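Local coordinates for protein fructose-2,6-bisphosphatase TIGAR B (Danio rerio, PDB 3E9D) that probably hydrolyses fructose 2,6-bisphosphate to fructose 6-phosphate and phosphate, thereby lowering a key activator of glycolysis, at residues M1-E13 and C215-R229. Residues are numbered along the deposited sequence; the frame is centred on the assembly and turned at random.
Sequences MLTFALTIVRHGE and CPNTGISRFIFTIHR. With PO4 (phosphate ion), chain C; PO4 (phosphate ion), chain D.
Leu2-Val9 and Ile220-Ile227 pair as antiparallel neighbours in the mixed sheet, with backbone hydrogen bonds at alternate pairs, from Leu2-Ile227 to Ile8-Ser221, and a classic beta bulge where Met1 and Leu2 both donate to Ile227 O. On the face carrying Phe4, Leu6 and Phe225, Phe225 CB sits over the Phe4 ring, 4.0 Å from its centroid, while the two rings run nearly parallel but barely overlap. Leu6 CD2 meets Phe225 CE2 at 3.7 Å, extending this apolar row. On the opposite face, Thr3 OG1 and Thr226 OG1 share a hydrogen bond, 3.2 Å apart.

At the C-terminal end of strand 2-10, Arg10 reaches both phosphates, its chain extended from CG to NE and CG anti to the backbone N (chi1 179°). NE donates to O2 of the chain C phosphate (2.9 Å), NH1 to O2 of the chain D phosphate (2.8 Å), and NH2 to both ions. NH1 also bonds to Cys215 O at 3.0 Å, and Asn217 ND2 lies over the centre of one guanidinium face. That ND2 donates almost straight (171°) to His11 O, tying turn 216-219 to the residue that forms the phosphohistidine intermediate. A methionine in place of Arg10 would probably leave both phosphates without these donors. Beside His183, the chain C P lies in the His11 ring plane at NE2, O4 beyond it; the approach is doubtfully short, but the alignment is consistent with in-line phosphoryl transfer.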
# COMPACT_ATOMS: atom_id res chain seq x y z
N MET A 1 -8.56 -5.30 20.20
CA MET A 1 -7.70 -4.76 21.29
C MET A 1 -6.61 -3.78 20.84
O MET A 1 -6.22 -2.92 21.62
CB MET A 1 -7.11 -5.88 22.15
CG MET A 1 -6.37 -6.96 21.41
SD MET A 1 -5.80 -8.21 22.62
CE MET A 1 -7.06 -9.44 22.48
N LEU A 2 -6.13 -3.90 19.60
CA LEU A 2 -5.27 -2.87 19.03
C LEU A 2 -5.89 -2.22 17.80
O LEU A 2 -6.35 -2.92 16.89
CB LEU A 2 -3.87 -3.40 18.69
CG LEU A 2 -2.91 -2.37 18.04
CD1 LEU A 2 -2.50 -1.27 19.04
CD2 LEU A 2 -1.68 -3.06 17.47
N THR A 3 -5.92 -0.90 17.78
CA THR A 3 -6.36 -0.14 16.62
C THR A 3 -5.15 0.60 16.07
O THR A 3 -4.45 1.27 16.82
CB THR A 3 -7.44 0.89 16.99
OG1 THR A 3 -8.61 0.20 17.40
CG2 THR A 3 -7.78 1.81 15.78
N PHE A 4 -4.92 0.48 14.77
CA PHE A 4 -3.82 1.20 14.13
C PHE A 4 -4.19 1.63 12.71
O PHE A 4 -5.02 0.99 12.06
CB PHE A 4 -2.51 0.38 14.16
CG PHE A 4 -2.51 -0.84 13.26
CD1 PHE A 4 -2.07 -0.74 11.94
CD2 PHE A 4 -2.93 -2.08 13.74
CE1 PHE A 4 -2.08 -1.86 11.09
CE2 PHE A 4 -2.93 -3.22 12.92
CZ PHE A 4 -2.50 -3.10 11.58
N ALA A 5 -3.59 2.74 12.28
CA ALA A 5 -3.77 3.26 10.93
C ALA A 5 -2.69 2.68 10.03
O ALA A 5 -1.55 2.45 10.47
CB ALA A 5 -3.68 4.79 10.93
N LEU A 6 -3.06 2.44 8.77
CA LEU A 6 -2.09 2.02 7.77
C LEU A 6 -2.17 2.97 6.58
O LEU A 6 -3.21 3.02 5.91
CB LEU A 6 -2.38 0.58 7.31
CG LEU A 6 -1.48 0.11 6.17
CD1 LEU A 6 -0.05 -0.07 6.67
CD2 LEU A 6 -1.99 -1.21 5.55
N THR A 7 -1.09 3.70 6.32
CA THR A 7 -1.01 4.56 5.14
C THR A 7 -0.20 3.86 4.08
O THR A 7 0.90 3.38 4.36
CB THR A 7 -0.37 5.92 5.48
OG1 THR A 7 -1.21 6.61 6.41
CG2 THR A 7 -0.18 6.79 4.22
N ILE A 8 -0.75 3.80 2.88
CA ILE A 8 -0.15 3.03 1.80
C ILE A 8 0.20 3.97 0.65
O ILE A 8 -0.67 4.70 0.15
CB ILE A 8 -1.14 1.97 1.26
CG1 ILE A 8 -1.57 1.01 2.38
CG2 ILE A 8 -0.52 1.20 0.05
CD1 ILE A 8 -2.78 0.08 1.99
N VAL A 9 1.46 3.93 0.21
CA VAL A 9 1.93 4.85 -0.83
C VAL A 9 2.61 4.07 -1.95
O VAL A 9 3.47 3.23 -1.68
CB VAL A 9 2.92 5.92 -0.24
CG1 VAL A 9 3.33 6.96 -1.31
CG2 VAL A 9 2.32 6.59 1.01
N ARG A 10 2.22 4.32 -3.20
CA ARG A 10 2.98 3.78 -4.33
C ARG A 10 4.28 4.60 -4.55
O ARG A 10 4.29 5.83 -4.37
CB ARG A 10 2.13 3.78 -5.61
CG ARG A 10 2.89 3.25 -6.85
CD ARG A 10 2.00 3.23 -8.11
NE ARG A 10 2.79 2.80 -9.26
CZ ARG A 10 2.61 3.26 -10.50
NH1 ARG A 10 1.67 4.16 -10.78
NH2 ARG A 10 3.40 2.81 -11.45
N HIS A 11 5.36 3.94 -4.96
CA HIS A 11 6.64 4.63 -5.21
C HIS A 11 6.48 5.76 -6.26
O HIS A 11 5.54 5.75 -7.08
CB HIS A 11 7.69 3.61 -5.72
CG HIS A 11 7.41 3.14 -7.11
ND1 HIS A 11 7.80 3.85 -8.22
CD2 HIS A 11 6.71 2.07 -7.56
CE1 HIS A 11 7.37 3.24 -9.31
NE2 HIS A 11 6.69 2.16 -8.94
N GLY A 12 7.43 6.69 -6.26
CA GLY A 12 7.43 7.78 -7.24
C GLY A 12 7.80 7.31 -8.64
O GLY A 12 8.38 6.24 -8.79
N GLU A 13 7.49 8.12 -9.64
CA GLU A 13 7.77 7.81 -11.05
C GLU A 13 9.22 7.40 -11.38
O GLU A 13 10.17 8.03 -10.90
CB GLU A 13 7.38 9.00 -11.91
CG GLU A 13 7.23 8.66 -13.37
CD GLU A 13 6.80 9.85 -14.18
OE1 GLU A 13 5.59 10.19 -14.20
OE2 GLU A 13 7.67 10.45 -14.81
N CYS A 215 -3.47 2.86 -8.80
CA CYS A 215 -2.87 3.90 -7.96
C CYS A 215 -1.83 4.71 -8.73
O CYS A 215 -0.95 4.13 -9.38
CB CYS A 215 -2.20 3.30 -6.72
SG CYS A 215 -1.70 4.60 -5.52
N PRO A 216 -1.92 6.05 -8.66
CA PRO A 216 -0.87 6.84 -9.35
C PRO A 216 0.43 6.77 -8.59
O PRO A 216 0.44 6.32 -7.45
CB PRO A 216 -1.42 8.28 -9.33
CG PRO A 216 -2.41 8.30 -8.19
CD PRO A 216 -2.97 6.90 -8.07
N ASN A 217 1.52 7.21 -9.22
CA ASN A 217 2.80 7.33 -8.52
C ASN A 217 2.66 8.25 -7.30
O ASN A 217 2.18 9.38 -7.42
CB ASN A 217 3.87 7.89 -9.46
CG ASN A 217 4.35 6.88 -10.48
OD1 ASN A 217 4.16 7.07 -11.67
ND2 ASN A 217 5.01 5.82 -10.02
N THR A 218 3.07 7.75 -6.13
CA THR A 218 2.88 8.42 -4.83
C THR A 218 1.41 8.64 -4.41
O THR A 218 1.14 9.42 -3.49
CB THR A 218 3.73 9.72 -4.63
OG1 THR A 218 3.19 10.81 -5.41
CG2 THR A 218 5.18 9.47 -5.02
N GLY A 219 0.48 7.94 -5.05
CA GLY A 219 -0.93 7.98 -4.63
C GLY A 219 -1.01 7.36 -3.25
O GLY A 219 -0.27 6.40 -2.94
N ILE A 220 -1.89 7.92 -2.41
CA ILE A 220 -1.91 7.60 -0.99
C ILE A 220 -3.28 7.04 -0.59
O ILE A 220 -4.31 7.66 -0.89
CB ILE A 220 -1.60 8.86 -0.11
CG1 ILE A 220 -0.29 9.54 -0.55
CG2 ILE A 220 -1.54 8.47 1.36
CD1 ILE A 220 -0.00 10.87 0.14
N SER A 221 -3.28 5.87 0.06
CA SER A 221 -4.50 5.27 0.61
C SER A 221 -4.38 5.07 2.11
O SER A 221 -3.27 5.00 2.65
CB SER A 221 -4.80 3.90 -0.05
OG SER A 221 -4.75 4.01 -1.47
N ARG A 222 -5.52 4.94 2.79
CA ARG A 222 -5.51 4.78 4.25
C ARG A 222 -6.62 3.85 4.71
O ARG A 222 -7.78 4.04 4.32
CB ARG A 222 -5.65 6.14 4.97
CG ARG A 222 -5.44 6.03 6.52
CD ARG A 222 -5.71 7.33 7.31
NE ARG A 222 -4.78 8.48 7.09
CZ ARG A 222 -3.56 8.33 6.66
NH1 ARG A 222 -3.16 7.10 6.44
NH2 ARG A 222 -2.73 9.36 6.44
N PHE A 223 -6.25 2.87 5.54
CA PHE A 223 -7.20 1.99 6.22
C PHE A 223 -6.89 2.03 7.71
O PHE A 223 -5.74 2.22 8.11
CB PHE A 223 -7.07 0.52 5.73
CG PHE A 223 -7.52 0.30 4.31
CD1 PHE A 223 -8.78 -0.21 4.05
CD2 PHE A 223 -6.68 0.61 3.23
CE1 PHE A 223 -9.23 -0.41 2.72
CE2 PHE A 223 -7.10 0.41 1.91
CZ PHE A 223 -8.39 -0.11 1.66
N ILE A 224 -7.94 1.88 8.52
CA ILE A 224 -7.79 1.70 9.95
C ILE A 224 -8.16 0.25 10.29
O ILE A 224 -9.26 -0.23 9.91
CB ILE A 224 -8.73 2.65 10.75
CG1 ILE A 224 -8.70 4.10 10.20
CG2 ILE A 224 -8.39 2.59 12.26
CD1 ILE A 224 -7.29 4.73 10.15
N PHE A 225 -7.26 -0.43 10.99
CA PHE A 225 -7.47 -1.84 11.39
C PHE A 225 -7.73 -1.93 12.88
O PHE A 225 -7.08 -1.25 13.69
CB PHE A 225 -6.20 -2.65 11.11
CG PHE A 225 -5.91 -2.85 9.65
CD1 PHE A 225 -6.25 -4.06 9.03
CD2 PHE A 225 -5.30 -1.86 8.89
CE1 PHE A 225 -5.96 -4.28 7.68
CE2 PHE A 225 -5.04 -2.05 7.52
CZ PHE A 225 -5.36 -3.27 6.92
N THR A 226 -8.66 -2.79 13.26
CA THR A 226 -8.79 -3.19 14.65
C THR A 226 -8.54 -4.69 14.70
O THR A 226 -9.19 -5.46 13.98
CB THR A 226 -10.16 -2.84 15.23
OG1 THR A 226 -10.30 -1.41 15.26
CG2 THR A 226 -10.30 -3.39 16.64
N ILE A 227 -7.58 -5.09 15.53
CA ILE A 227 -7.18 -6.48 15.61
C ILE A 227 -7.40 -7.05 17.02
O ILE A 227 -7.22 -6.34 18.02
CB ILE A 227 -5.73 -6.73 15.11
CG1 ILE A 227 -4.71 -5.95 15.93
CG2 ILE A 227 -5.59 -6.35 13.59
CD1 ILE A 227 -3.23 -6.37 15.63
N HIS A 228 -7.81 -8.33 17.04
CA HIS A 228 -8.09 -9.13 18.23
C HIS A 228 -7.22 -10.38 18.22
O HIS A 228 -6.85 -10.89 17.16
CB HIS A 228 -9.57 -9.59 18.26
CG HIS A 228 -10.55 -8.51 18.62
ND1 HIS A 228 -11.70 -8.77 19.35
CD2 HIS A 228 -10.56 -7.18 18.35
CE1 HIS A 228 -12.37 -7.64 19.51
NE2 HIS A 228 -11.70 -6.66 18.92
N ARG A 229 -6.90 -10.88 19.41
CA ARG A 229 -6.21 -12.13 19.56
C ARG A 229 -7.18 -13.16 20.12
O ARG A 229 -7.84 -12.92 21.14
CB ARG A 229 -5.05 -11.94 20.52
CG ARG A 229 -3.98 -12.98 20.47
CD ARG A 229 -2.69 -12.31 20.92
NE ARG A 229 -1.72 -13.28 21.35
CZ ARG A 229 -0.64 -13.61 20.66
NH1 ARG A 229 -0.37 -13.01 19.49
NH2 ARG A 229 0.18 -14.54 21.15
P PO4 C . 5.33 -0.26 -10.26
O1 PO4 C . 6.54 -0.86 -9.58
O2 PO4 C . 4.37 0.37 -9.28
O3 PO4 C . 5.75 0.83 -11.23
O4 PO4 C . 4.62 -1.32 -11.07
P PO4 D . 2.16 5.29 -14.19
O1 PO4 D . 2.55 3.84 -14.06
O2 PO4 D . 1.14 5.63 -13.10
O3 PO4 D . 3.37 6.21 -14.09
O4 PO4 D . 1.53 5.51 -15.56
O HOH W 1 -2.00 3.86 -2.33
O HOH W 2 3.64 9.68 -12.37